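PDB 2E4T: endoglucanase from Clostridium thermocellum, which hydrolyses internal beta-1,4-glucosidic bonds of cellulose and probably xyloglucan through its family 44 glycoside hydrolase module, built round a TIM-like barrel. Local coordinates for residues 200-203 and 204-208; 230-234 and 235-239. All blocks are in the same frame, centred on the assembly; numbering follows the deposited sequence. Where two conformers were deposited one is given.

Contacts 1 and 2 both mark the start of a helix, and they follow one another along the chain on the same side of its centre, about 13 Å apart between centres. Contact 1 opens helix 204-221, which leads into strand 226-232 of the parallel barrel sheet; contact 2 takes the chain from the C-terminal end of this strand into the short helix 235-240. Together they bracket one helix-strand step of the TIM-like barrel. They touch where Leu207 CD2 packs on Pro230 CB at 4.2 Å, and helix 257-272 borders both. TIM-barrel enzymes carry their active sites at the C-terminal strand ends, so contact 2 shapes that end of the barrel; both contacts lie away from the calcium and zinc sites.

Contact 1: 200-203 and 204-208; sequences DNVT and AKELI
Thr203 OG1 accepts the backbone N-H of Glu206 at 2.9 Å (N-H...O 155°), the N-cap bond that starts helix 204-221 of the TIM-like barrel. With chi1 at 64° the hydroxyl lies between the threonine's own N and carbonyl carbon, turned over the first helical turn, where it also meets Glu206 CB at 3.1 Å. The two side chains cross at about a right angle. The next N-H, that of Leu207, goes to Thr203 O at 3.0 Å, the first i to i+4 bond of the helix.

Glu206, in the conformer described here, reaches back toward the loop: CG is anti to its backbone N (chi1 175°) and the chain stays extended to the carboxylate. OE1 takes a bond from a water that in turn accepts from Thr203 N, a water-mediated version of the capping box in which the carboxylate reaches that N-H indirectly. OE2 of this conformer is held by His198 and by a salt bridge to Lys210. Nearby, Asp246 bonds Ala204 N and pairs with Lys205. On the apolar flank, Val202, packed on Trp190 of helix 190-193, brings CG2 to 4.3 Å from Leu207 CB.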
ATOM      1  N   ASP A 200      26.175  -5.635   5.535  1.00  6.80           N
ATOM      2  CA  ASP A 200      26.694  -4.462   4.855  1.00  7.00           C
ATOM      3  C   ASP A 200      25.530  -3.566   4.380  1.00  6.26           C
ATOM      4  O   ASP A 200      24.470  -4.075   3.969  1.00  6.91           O
ATOM      5  CB  ASP A 200      27.567  -4.885   3.673  1.00  8.74           C
ATOM      6  CG  ASP A 200      28.796  -5.684   4.120  1.00  9.86           C
ATOM      7  OD1 ASP A 200      29.287  -5.449   5.262  1.00 12.68           O
ATOM      8  OD2 ASP A 200      29.275  -6.514   3.297  1.00 11.71           O
ATOM      9  N   ASN A 201      25.731  -2.259   4.361  1.00  6.79           N
ATOM     10  CA  ASN A 201      24.718  -1.359   3.834  1.00  6.74           C
ATOM     11  C   ASN A 201      24.553  -1.628   2.342  1.00  7.04           C
ATOM     12  O   ASN A 201      25.551  -1.613   1.586  1.00  8.40           O
ATOM     13  CB  ASN A 201      25.154   0.104   4.049  1.00  7.30           C
ATOM     14  CG  ASN A 201      25.235   0.465   5.521  1.00  7.94           C
ATOM     15  OD1 ASN A 201      24.500  -0.052   6.344  1.00  9.19           O
ATOM     16  ND2 ASN A 201      26.156   1.362   5.875  1.00 11.65           N
ATOM     17  N   VAL A 202      23.297  -1.835   1.891  1.00  6.52           N
ATOM     18  CA  VAL A 202      23.090  -2.235   0.511  1.00  6.40           C
ATOM     19  C   VAL A 202      23.597  -1.194  -0.462  1.00  6.04           C
ATOM     20  O   VAL A 202      23.406   0.037  -0.288  1.00  6.60           O
ATOM     21  CB  VAL A 202      21.602  -2.554   0.252  1.00  7.09           C
ATOM     22  CG1 VAL A 202      20.731  -1.294   0.285  1.00  7.27           C
ATOM     23  CG2 VAL A 202      21.422  -3.363  -1.012  1.00  8.83           C
ATOM     24  N   THR A 203      24.237  -1.640  -1.539  1.00  7.03           N
ATOM     25  CA  THR A 203      24.632  -0.751  -2.614  1.00  6.87           C
ATOM     26  C   THR A 203      23.522  -0.628  -3.658  1.00  6.48           C
ATOM     27  O   THR A 203      22.702  -1.553  -3.846  1.00  7.01           O
ATOM     28  CB  THR A 203      25.958  -1.226  -3.267  1.00  7.19           C
ATOM     29  OG1 THR A 203      25.732  -2.499  -3.859  1.00  8.45           O
ATOM     30  CG2 THR A 203      27.100  -1.258  -2.272  1.00  9.33           C
ATOM     31  N   ALA A 204      23.513   0.507  -4.337  1.00  6.41           N
ATOM     32  CA  ALA A 204      22.612   0.652  -5.469  1.00  6.82           C
ATOM     33  C   ALA A 204      22.870  -0.449  -6.528  1.00  6.53           C
ATOM     34  O   ALA A 204      21.920  -1.019  -7.086  1.00  7.10           O
ATOM     35  CB  ALA A 204      22.771   2.045  -6.070  1.00  7.64           C
ATOM     36  N   LYS A 205      24.143  -0.740  -6.789  1.00  7.11           N
ATOM     37  CA  LYS A 205      24.460  -1.770  -7.787  1.00  7.46           C
ATOM     38  C   LYS A 205      23.926  -3.144  -7.350  1.00  6.87           C
ATOM     39  O   LYS A 205      23.367  -3.874  -8.192  1.00  7.20           O
ATOM     40  CB  LYS A 205      25.962  -1.856  -8.033  1.00  8.44           C
ATOM     41  CG  LYS A 205      26.490  -0.687  -8.854  1.00  9.44           C
ATOM     42  CD  LYS A 205      27.983  -0.843  -9.175  1.00 12.22           C
ATOM     43  CE  LYS A 205      28.922  -1.001  -7.985  1.00 12.25           C
ATOM     44  NZ  LYS A 205      28.881   0.162  -7.054  1.00 10.78           N
ATOM     45  N   GLU A 206      24.095  -3.527  -6.086  1.00  7.29           N
ATOM     46  CA  GLU A 206      23.602  -4.828  -5.661  1.00  6.88           C
ATOM     47  C   GLU A 206      22.073  -4.863  -5.797  1.00  6.46           C
ATOM     48  O   GLU A 206      21.504  -5.878  -6.219  1.00  6.87           O
ATOM     49  CB  GLU A 206      24.008  -5.111  -4.196  1.00  8.48           C
ATOM     50  CG  GLU A 206      23.407  -6.406  -3.656  1.00 10.77           C
ATOM     51  CD  GLU A 206      23.707  -6.803  -2.229  0.70  7.85           C
ATOM     52  OE1 GLU A 206      24.882  -6.821  -1.819  0.70  8.93           O
ATOM     53  OE2 GLU A 206      22.722  -7.006  -1.499  0.70 10.21           O
ATOM     54  N   LEU A 207      21.401  -3.779  -5.363  1.00  6.56           N
ATOM     55  CA  LEU A 207      19.937  -3.820  -5.405  1.00  6.41           C
ATOM     56  C   LEU A 207      19.442  -3.998  -6.841  1.00  6.41           C
ATOM     57  O   LEU A 207      18.506  -4.793  -7.082  1.00  6.61           O
ATOM     58  CB  LEU A 207      19.356  -2.564  -4.735  1.00  6.63           C
ATOM     59  CG  LEU A 207      17.846  -2.578  -4.621  1.00  6.66           C
ATOM     60  CD1 LEU A 207      17.311  -3.815  -3.911  1.00  7.02           C
ATOM     61  CD2 LEU A 207      17.413  -1.320  -3.872  1.00  7.40           C
ATOM     62  N   ILE A 208      20.034  -3.270  -7.801  1.00  6.63           N
ATOM     63  CA  ILE A 208      19.591  -3.486  -9.203  1.00  6.83           C
ATOM     64  C   ILE A 208      19.886  -4.882  -9.668  1.00  6.34           C
ATOM     65  O   ILE A 208      19.031  -5.530 -10.301  1.00  7.12           O
ATOM     66  CB  ILE A 208      20.253  -2.432 -10.158  1.00  7.73           C
ATOM     67  CG1 ILE A 208      19.830  -1.029  -9.832  1.00  9.56           C
ATOM     68  CG2 ILE A 208      19.990  -2.783 -11.598  1.00  8.52           C
ATOM     69  CD1 ILE A 208      18.431  -0.771  -9.816  1.00 11.58           C
TER
HETATM   70  O   HOH W   1      25.278  -4.420  -0.574  1.00 15.25           O

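Contact 2: 230-234 and 235-239; sequences PALYG and FAAYE
Ala237 CB is the apolar centre of this strand-to-helix turn, touching both Leu232 CB at 4.0 Å and Tyr233 CD2 at 3.7 Å. The methyl approaches the Tyr233 ring obliquely. Leu232, the last residue of strand 226-232, also lays its CB against Tyr238 CD1 at 3.9 Å, while its CD1 branch touches Ala237 O and Tyr238 CA, both at 3.8 Å. The Tyr238 ring folds back over the turn, its CG anti to its own carbonyl carbon (chi1 -59°), and carries Phe235 CA over one face.

Further out, Gly234 at the N-cap has no side chain and gives no side-chain cap; its carbonyl makes the usual first helical bond, Gly234 O accepting from Tyr238 N at 3.1 Å (N-H...O 159°). The same oxygen accepts weakly from Ala237 N, and Tyr238 CD1 also comes to 3.1 Å from Gly234 O. At the polar edge a water donates to Tyr233 OH and accepts the early helical N-H of Ala236. Tyr233 OH is bonded to Gln242 as well, while Tyr238 OH bonds the carbonyl of His283. The turn carries the chain from the C-terminal end of strand 226-232 into helix 235-240, beside barrel strand 279-284, with Leu232 and Tyr238 packed on Ile258 of helix 257-272, and Phe235 and Tyr238 on Ile338 of helix 338-349.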
ATOM      1  N   PRO A 230      11.072  -0.941  -5.106  1.00  4.94           N
ATOM      2  CA  PRO A 230      11.945  -1.665  -4.186  1.00  5.07           C
ATOM      3  C   PRO A 230      11.429  -1.835  -2.758  1.00  4.99           C
ATOM      4  O   PRO A 230      12.180  -2.299  -1.902  1.00  6.06           O
ATOM      5  CB  PRO A 230      13.294  -0.855  -4.219  1.00  5.73           C
ATOM      6  CG  PRO A 230      12.991   0.419  -5.002  1.00  5.64           C
ATOM      7  CD  PRO A 230      11.450   0.480  -5.166  1.00  5.64           C
ATOM      8  N   ALA A 231      10.161  -1.432  -2.500  1.00  4.85           N
ATOM      9  CA  ALA A 231       9.594  -1.533  -1.134  1.00  5.24           C
ATOM     10  C   ALA A 231      10.418  -0.671  -0.165  1.00  5.06           C
ATOM     11  O   ALA A 231      10.748  -1.073   0.960  1.00  5.54           O
ATOM     12  CB  ALA A 231       9.450  -2.967  -0.658  1.00  6.75           C
ATOM     13  N   LEU A 232      10.735   0.553  -0.616  1.00  4.87           N
ATOM     14  CA  LEU A 232      11.586   1.460   0.166  1.00  4.76           C
ATOM     15  C   LEU A 232      10.890   1.947   1.422  1.00  5.00           C
ATOM     16  O   LEU A 232       9.667   2.272   1.407  1.00  5.64           O
ATOM     17  CB  LEU A 232      12.002   2.656  -0.704  1.00  5.20           C
ATOM     18  CG  LEU A 232      12.798   2.316  -1.945  1.00  5.35           C
ATOM     19  CD1 LEU A 232      13.070   3.595  -2.729  1.00  7.13           C
ATOM     20  CD2 LEU A 232      14.118   1.608  -1.610  1.00  6.52           C
ATOM     21  N   TYR A 233      11.649   2.094   2.512  1.00  4.99           N
ATOM     22  CA  TYR A 233      11.010   2.310   3.790  1.00  4.89           C
ATOM     23  C   TYR A 233      10.428   3.732   3.954  1.00  4.88           C
ATOM     24  O   TYR A 233       9.493   3.944   4.758  1.00  5.22           O
ATOM     25  CB  TYR A 233      11.973   2.036   4.973  1.00  5.38           C
ATOM     26  CG  TYR A 233      12.886   3.181   5.335  1.00  5.25           C
ATOM     27  CD1 TYR A 233      12.494   4.109   6.292  1.00  6.77           C
ATOM     28  CD2 TYR A 233      14.120   3.315   4.748  1.00  5.92           C
ATOM     29  CE1 TYR A 233      13.320   5.186   6.661  1.00  7.18           C
ATOM     30  CE2 TYR A 233      14.953   4.382   5.091  1.00  6.70           C
ATOM     31  CZ  TYR A 233      14.547   5.290   6.047  1.00  6.97           C
ATOM     32  OH  TYR A 233      15.327   6.365   6.448  1.00  8.78           O
ATOM     33  N   GLY A 234      11.019   4.702   3.274  1.00  5.41           N
ATOM     34  CA  GLY A 234      10.657   6.094   3.526  1.00  5.33           C
ATOM     35  C   GLY A 234      11.579   6.997   2.732  1.00  5.01           C
ATOM     36  O   GLY A 234      12.452   6.536   1.979  1.00  5.50           O
ATOM     37  N   PHE A 235      11.359   8.306   2.913  1.00  5.62           N
ATOM     38  CA  PHE A 235      11.908   9.286   1.999  1.00  5.85           C
ATOM     39  C   PHE A 235      13.432   9.197   1.852  1.00  5.51           C
ATOM     40  O   PHE A 235      13.931   9.358   0.725  1.00  5.85           O
ATOM     41  CB  PHE A 235      11.483  10.703   2.437  1.00  6.35           C
ATOM     42  CG  PHE A 235      11.828  11.707   1.399  1.00  6.19           C
ATOM     43  CD1 PHE A 235      10.920  12.009   0.381  1.00  7.32           C
ATOM     44  CD2 PHE A 235      13.113  12.296   1.352  1.00  6.61           C
ATOM     45  CE1 PHE A 235      11.253  12.882  -0.642  1.00  8.21           C
ATOM     46  CE2 PHE A 235      13.459  13.133   0.287  1.00  7.17           C
ATOM     47  CZ  PHE A 235      12.512  13.401  -0.682  1.00  8.07           C
ATOM     48  N   ALA A 236      14.188   9.024   2.936  1.00  5.86           N
ATOM     49  CA  ALA A 236      15.645   8.998   2.754  1.00  6.15           C
ATOM     50  C   ALA A 236      16.098   7.846   1.846  1.00  5.56           C
ATOM     51  O   ALA A 236      17.123   7.957   1.167  1.00  6.39           O
ATOM     52  CB  ALA A 236      16.374   8.939   4.098  1.00  7.52           C
ATOM     53  N   ALA A 237      15.359   6.736   1.844  1.00  5.56           N
ATOM     54  CA  ALA A 237      15.641   5.678   0.887  1.00  5.38           C
ATOM     55  C   ALA A 237      15.241   6.068  -0.542  1.00  5.22           C
ATOM     56  O   ALA A 237      15.940   5.735  -1.507  1.00  5.75           O
ATOM     57  CB  ALA A 237      14.986   4.365   1.302  1.00  5.92           C
ATOM     58  N   TYR A 238      14.091   6.766  -0.682  1.00  5.38           N
ATOM     59  CA  TYR A 238      13.717   7.288  -2.009  1.00  5.46           C
ATOM     60  C   TYR A 238      14.841   8.172  -2.558  1.00  5.28           C
ATOM     61  O   TYR A 238      15.113   8.183  -3.767  1.00  5.82           O
ATOM     62  CB  TYR A 238      12.471   8.189  -1.970  1.00  5.70           C
ATOM     63  CG  TYR A 238      11.162   7.646  -1.445  1.00  5.12           C
ATOM     64  CD1 TYR A 238      11.005   6.450  -0.742  1.00  5.54           C
ATOM     65  CD2 TYR A 238      10.030   8.473  -1.589  1.00  6.28           C
ATOM     66  CE1 TYR A 238       9.798   6.124  -0.157  1.00  5.57           C
ATOM     67  CE2 TYR A 238       8.816   8.132  -1.030  1.00  6.88           C
ATOM     68  CZ  TYR A 238       8.672   6.973  -0.298  1.00  5.90           C
ATOM     69  OH  TYR A 238       7.469   6.712   0.281  1.00  6.69           O
ATOM     70  N   GLU A 239      15.440   8.980  -1.665  1.00  5.49           N
ATOM     71  CA  GLU A 239      16.374   9.986  -2.164  1.00  5.83           C
ATOM     72  C   GLU A 239      17.754   9.408  -2.474  1.00  5.65           C
ATOM     73  O   GLU A 239      18.317   9.672  -3.544  1.00  6.44           O
ATOM     74  CB  GLU A 239      16.489  11.172  -1.189  1.00  6.37           C
ATOM     75  CG  GLU A 239      17.137  12.353  -1.883  1.00  8.11           C
ATOM     76  CD  GLU A 239      17.405  13.552  -1.030  1.00  8.61           C
ATOM     77  OE1 GLU A 239      16.994  13.624   0.123  1.00  8.88           O
ATOM     78  OE2 GLU A 239      18.063  14.500  -1.567  1.00 12.81           O
TER
HETATM   79  O   HOH W   2      13.389   8.642   5.672  1.00  9.56           O